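Local coordinates for protein precorrin-3 methylase (Rhodobacter capsulatus, PDB 3NUT) that probably transfers a methyl group from S-adenosyl-L-methionine to a precorrin during adenosylcobalamin biosynthesis, and here holds the by-product S-adenosyl-L-homocysteine, at residues Ala200-Val203 and Thr204-Glu207; Met222-Met225 and Arg226-Val229. All coordinates share one frame; numbering follows the deposited sequence.

Contact 1: Ala200-Val203 and Thr204-Glu207. With SAH (S-adenosyl-L-homocysteine), chain E.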
loop_
_atom_site.group_PDB
_atom_site.type_symbol
_atom_site.label_atom_id
_atom_site.label_comp_id
_atom_site.label_asym_id
_atom_site.label_seq_id
_atom_site.Cartn_x
_atom_site.Cartn_y
_atom_site.Cartn_z
ATOM N N ALA A 200 11.341 -5.891 9.888
ATOM C CA ALA A 200 10.127 -5.809 10.693
ATOM C C ALA A 200 9.410 -7.148 10.682
ATOM O O ALA A 200 8.938 -7.635 9.651
ATOM C CB ALA A 200 9.227 -4.667 10.239
ATOM N N ARG A 201 9.376 -7.737 11.864
ATOM C CA ARG A 201 9.014 -9.113 12.018
ATOM C C ARG A 201 7.663 -9.215 12.690
ATOM O O ARG A 201 7.442 -8.616 13.747
ATOM C CB ARG A 201 10.112 -9.824 12.846
ATOM C CG ARG A 201 9.755 -11.229 13.287
ATOM C CD ARG A 201 10.771 -11.808 14.294
ATOM N NE ARG A 201 10.122 -12.752 15.219
ATOM C CZ ARG A 201 9.673 -13.958 14.867
ATOM N NH1 ARG A 201 9.783 -14.385 13.603
ATOM N NH2 ARG A 201 9.113 -14.737 15.783
ATOM N N ALA A 202 6.772 -9.976 12.070
ATOM C CA ALA A 202 5.486 -10.345 12.681
ATOM C C ALA A 202 4.706 -9.108 13.079
ATOM O O ALA A 202 4.191 -9.002 14.200
ATOM C CB ALA A 202 5.681 -11.283 13.909
ATOM N N VAL A 203 4.627 -8.177 12.138
ATOM C CA VAL A 203 4.068 -6.862 12.410
ATOM C C VAL A 203 2.576 -6.967 12.749
ATOM O O VAL A 203 1.828 -7.647 12.059
ATOM C CB VAL A 203 4.336 -5.915 11.239
ATOM C CG1 VAL A 203 3.651 -4.593 11.460
ATOM C CG2 VAL A 203 5.820 -5.702 11.115
ATOM N N THR A 204 2.204 -6.312 13.850
ATOM C CA THR A 204 0.844 -6.262 14.436
ATOM C C THR A 204 0.480 -7.500 15.243
ATOM O O THR A 204 -0.665 -7.647 15.674
ATOM C CB THR A 204 -0.312 -5.984 13.411
ATOM O OG1 THR A 204 -0.654 -7.194 12.736
ATOM C CG2 THR A 204 0.049 -4.898 12.415
ATOM N N THR A 205 1.432 -8.409 15.415
ATOM C CA THR A 205 1.180 -9.606 16.213
ATOM C C THR A 205 1.891 -9.386 17.541
ATOM O O THR A 205 2.633 -8.394 17.694
ATOM C CB THR A 205 1.715 -10.900 15.586
ATOM O OG1 THR A 205 3.109 -11.013 15.898
ATOM C CG2 THR A 205 1.494 -10.952 14.075
ATOM N N PRO A 206 1.664 -10.294 18.515
ATOM C CA PRO A 206 2.299 -10.033 19.799
ATOM C C PRO A 206 3.802 -10.318 19.755
ATOM O O PRO A 206 4.529 -9.899 20.653
ATOM C CB PRO A 206 1.543 -10.969 20.745
ATOM C CG PRO A 206 0.182 -11.154 20.046
ATOM C CD PRO A 206 0.630 -11.337 18.635
ATOM N N GLU A 207 4.248 -10.984 18.689
ATOM C CA GLU A 207 5.659 -11.251 18.482
ATOM C C GLU A 207 6.277 -10.321 17.437
ATOM O O GLU A 207 7.283 -10.648 16.813
ATOM C CB GLU A 207 5.931 -12.741 18.181
ATOM C CG GLU A 207 4.966 -13.414 17.190
ATOM C CD GLU A 207 3.713 -14.024 17.846
ATOM O OE1 GLU A 207 2.667 -14.115 17.158
ATOM O OE2 GLU A 207 3.769 -14.431 19.032
HETATM N N SAH E . -0.881 -9.903 0.204
HETATM C CA SAH E . 0.192 -9.801 1.241
HETATM C CB SAH E . 1.556 -10.206 0.660
HETATM C CG SAH E . 1.661 -11.721 0.481
HETATM S SD SAH E . 3.336 -12.305 0.377
HETATM C C SAH E . 0.204 -8.375 1.652
HETATM O O SAH E . -0.455 -7.636 0.933
HETATM O OXT SAH E . 0.816 -7.914 2.636
HETATM C "C5'" SAH E . 3.689 -12.731 2.068
HETATM C "C4'" SAH E . 4.871 -11.907 2.617
HETATM O "O4'" SAH E . 4.384 -10.644 3.091
HETATM C "C3'" SAH E . 5.640 -12.507 3.804
HETATM O "O3'" SAH E . 6.765 -13.315 3.431
HETATM C "C2'" SAH E . 6.147 -11.285 4.538
HETATM O "O2'" SAH E . 7.323 -10.730 3.912
HETATM C "C1'" SAH E . 5.026 -10.287 4.324
HETATM N N9 SAH E . 4.070 -10.283 5.457
HETATM C C8 SAH E . 2.786 -10.693 5.442
HETATM N N7 SAH E . 2.220 -10.516 6.675
HETATM C C5 SAH E . 3.151 -9.982 7.505
HETATM C C6 SAH E . 3.236 -9.534 8.929
HETATM N N6 SAH E . 2.180 -9.623 9.778
HETATM N N1 SAH E . 4.413 -9.036 9.383
HETATM C C2 SAH E . 5.488 -8.936 8.573
HETATM N N3 SAH E . 5.476 -9.323 7.275
HETATM C C4 SAH E . 4.365 -9.844 6.693
#

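Contact 2: Met222-Met225 and Arg226-Val229. With SAH (S-adenosyl-L-homocysteine), chain E.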
loop_
_atom_site.group_PDB
_atom_site.type_symbol
_atom_site.label_atom_id
_atom_site.label_comp_id
_atom_site.label_asym_id
_atom_site.label_seq_id
_atom_site.Cartn_x
_atom_site.Cartn_y
_atom_site.Cartn_z
ATOM N N MET A 222 18.893 -11.889 9.359
ATOM C CA MET A 222 18.071 -10.896 10.054
ATOM C C MET A 222 16.616 -10.942 9.602
ATOM O O MET A 222 15.733 -10.518 10.338
ATOM C CB MET A 222 18.638 -9.498 9.874
ATOM C CG MET A 222 19.843 -9.279 10.717
ATOM S SD MET A 222 20.518 -7.638 10.536
ATOM C CE MET A 222 21.852 -7.749 11.748
ATOM N N ALA A 223 16.389 -11.468 8.399
ATOM C CA ALA A 223 15.057 -11.689 7.869
ATOM C C ALA A 223 14.640 -13.163 8.001
ATOM O O ALA A 223 15.491 -14.043 7.955
ATOM C CB ALA A 223 15.016 -11.264 6.408
ATOM N N ASP A 224 13.341 -13.413 8.197
ATOM C CA ASP A 224 12.723 -14.735 7.943
ATOM C C ASP A 224 11.444 -14.542 7.137
ATOM O O ASP A 224 11.220 -13.459 6.606
ATOM C CB ASP A 224 12.467 -15.546 9.220
ATOM C CG ASP A 224 11.949 -14.704 10.370
ATOM O OD1 ASP A 224 10.890 -14.051 10.227
ATOM O OD2 ASP A 224 12.602 -14.710 11.435
ATOM N N MET A 225 10.617 -15.579 7.028
ATOM C CA MET A 225 9.361 -15.469 6.256
ATOM C C MET A 225 8.253 -14.701 6.968
ATOM O O MET A 225 7.223 -14.417 6.387
ATOM C CB MET A 225 8.870 -16.841 5.764
ATOM C CG MET A 225 9.575 -17.274 4.471
ATOM S SD MET A 225 9.818 -15.860 3.328
ATOM C CE MET A 225 8.288 -15.990 2.378
ATOM N N ARG A 226 8.507 -14.350 8.224
ATOM C CA ARG A 226 7.606 -13.572 9.067
ATOM C C ARG A 226 7.979 -12.075 9.004
ATOM O O ARG A 226 7.605 -11.277 9.881
ATOM C CB ARG A 226 7.747 -14.106 10.506
ATOM C CG ARG A 226 6.547 -13.935 11.424
ATOM C CD ARG A 226 5.433 -14.984 11.234
ATOM N NE ARG A 226 4.184 -14.489 11.831
ATOM C CZ ARG A 226 3.279 -13.713 11.217
ATOM N NH1 ARG A 226 3.425 -13.338 9.942
ATOM N NH2 ARG A 226 2.203 -13.320 11.891
ATOM N N THR A 227 8.721 -11.694 7.964
ATOM C CA THR A 227 9.437 -10.412 7.954
ATOM C C THR A 227 9.254 -9.694 6.631
ATOM O O THR A 227 9.194 -10.316 5.573
ATOM C CB THR A 227 10.949 -10.642 8.244
ATOM O OG1 THR A 227 11.065 -11.320 9.493
ATOM C CG2 THR A 227 11.764 -9.348 8.315
ATOM N N VAL A 228 9.129 -8.375 6.717
ATOM C CA VAL A 228 9.139 -7.529 5.556
ATOM C C VAL A 228 10.297 -6.544 5.775
ATOM O O VAL A 228 10.499 -6.033 6.885
ATOM C CB VAL A 228 7.747 -6.846 5.309
ATOM C CG1 VAL A 228 7.364 -5.896 6.437
ATOM C CG2 VAL A 228 7.726 -6.105 3.976
ATOM N N VAL A 229 11.064 -6.300 4.728
ATOM C CA VAL A 229 12.300 -5.541 4.861
ATOM C C VAL A 229 12.147 -4.199 4.152
ATOM O O VAL A 229 11.854 -4.135 2.945
ATOM C CB VAL A 229 13.525 -6.341 4.306
ATOM C CG1 VAL A 229 14.831 -5.526 4.419
ATOM C CG2 VAL A 229 13.652 -7.708 4.990
HETATM N N SAH E . -0.881 -9.903 0.204
HETATM C CA SAH E . 0.192 -9.801 1.241
HETATM C CB SAH E . 1.556 -10.206 0.660
HETATM C CG SAH E . 1.661 -11.721 0.481
HETATM S SD SAH E . 3.336 -12.305 0.377
HETATM C C SAH E . 0.204 -8.375 1.652
HETATM O O SAH E . -0.455 -7.636 0.933
HETATM O OXT SAH E . 0.816 -7.914 2.636
HETATM C "C5'" SAH E . 3.689 -12.731 2.068
HETATM C "C4'" SAH E . 4.871 -11.907 2.617
HETATM O "O4'" SAH E . 4.384 -10.644 3.091
HETATM C "C3'" SAH E . 5.640 -12.507 3.804
HETATM O "O3'" SAH E . 6.765 -13.315 3.431
HETATM C "C2'" SAH E . 6.147 -11.285 4.538
HETATM O "O2'" SAH E . 7.323 -10.730 3.912
HETATM C "C1'" SAH E . 5.026 -10.287 4.324
HETATM N N9 SAH E . 4.070 -10.283 5.457
HETATM C C8 SAH E . 2.786 -10.693 5.442
HETATM N N7 SAH E . 2.220 -10.516 6.675
HETATM C C5 SAH E . 3.151 -9.982 7.505
HETATM C C6 SAH E . 3.236 -9.534 8.929
HETATM N N6 SAH E . 2.180 -9.623 9.778
HETATM N N1 SAH E . 4.413 -9.036 9.383
HETATM C C2 SAH E . 5.488 -8.936 8.573
HETATM N N3 SAH E . 5.476 -9.323 7.275
HETATM C C4 SAH E . 4.365 -9.844 6.693
#

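Contact 1: Ala200-Val203 and Thr204-Glu207
V203 O accepts two donors: T204 OG1, which lies in the carbonyl plane and on a lone pair at 2.6 Å, and the adenine amino nitrogen N6 of SAH at 3.0 Å. One peptide step back, V203 N donates to adenine N1 over 2.9 Å, and so a single residue reads both a donor and an acceptor of the base with its backbone alone. The second flat group is the A202 carbonyl. T205 N and T205 OG1 reach A202 O from the same face of its plane, the hydroxyl 2.8 Å from A202 O and tilted 24° out of the plane. The backbone member of the pair closes a type II turn from A202 to T205, in which T204 takes a positive phi, 79°.

Threonine suits the closing position. With chi1 at 82°, T205 OG1 stands between its own N and carbonyl carbon, facing back to A202 and accepting E207 N at 3.0 Å in an ST turn. A valine in its place would probably leave A202 O with one bond fewer and E207 N without its acceptor, letting the loop flex beside the adenine. V203, with CG1 anti to N, sends that methyl to 3.7 Å from T204 CG2 and leaves CG2 near the base.

Outside the turn, T204 N bonds to the Q208 side chain and T204 OG1 to R20 N. The turn follows strand 196-201 and leads to strand 209-214, and V203 packs on A124 and A125 of helix 121-129.

Contact 2: Met222-Met225 and Arg226-Val229
D224 and T227 bracket a type I turn that feeds strand 227-231 and forms a wall of the SAH pocket. Their side chains cross at about a right angle, and D224 OD1 takes two bonds. The hydroxyl T227 OG1 comes from above the carboxylate, 61° out of its plane, at 2.8 Å. R226 N approaches on the anti side, close to the plane, at 3.1 Å. This second bond, from an aspartate to the backbone N two residues on, meets the definition of an Asx turn, and aspartate suits it because its short arm, with CG between the backbone N and the carbonyl carbon (chi1 41°), curls OD1 back over the turn. R201 NH1 gives the carboxylate a further, long and weak ion pair.

Here the turn leads into the central strand of a mixed sheet, 227-231, and M225 O and T227 O lie close to the ribose hydroxyls of SAH. T227 O accepts SAH O2' at 2.5 Å, whereas M225 O lies 3.2 Å from SAH O3', whose proton has another acceptor within reach. The flexible methionine, bent at chi2 and chi3, brings its CE to 3.3 Å from SAH O3' and also touches N170 and P171. R226 carries NH1 obliquely to 3.9 Å from SAH N6. Away from SAH, A223 CB meets V229 CG2 at 4.1 Å, and V229 rests on I197 and F199.

Contact 1 precedes contact 2 along the chain, with strand 209-214 between them, yet their centres lie about 10 Å apart because strands 196-201 and 227-231 are antiparallel neighbours in one mixed sheet. Backbone pairing joins them: A202 N is 2.7 Å from R226 O and A200 O is 3.0 Å from V228 N, both probable hydrogen bonds. Beyond the strand ends, T205 CG2 packs 3.3 Å from R226 NH2. The two loops therefore share one SAH molecule, 200-207 meeting its adenine and 222-229 mainly its ribose. P18, S86, D88 and V91, through their carbonyls, and the N170 side chain add further bonds, as expected for a tetrapyrrole methylase.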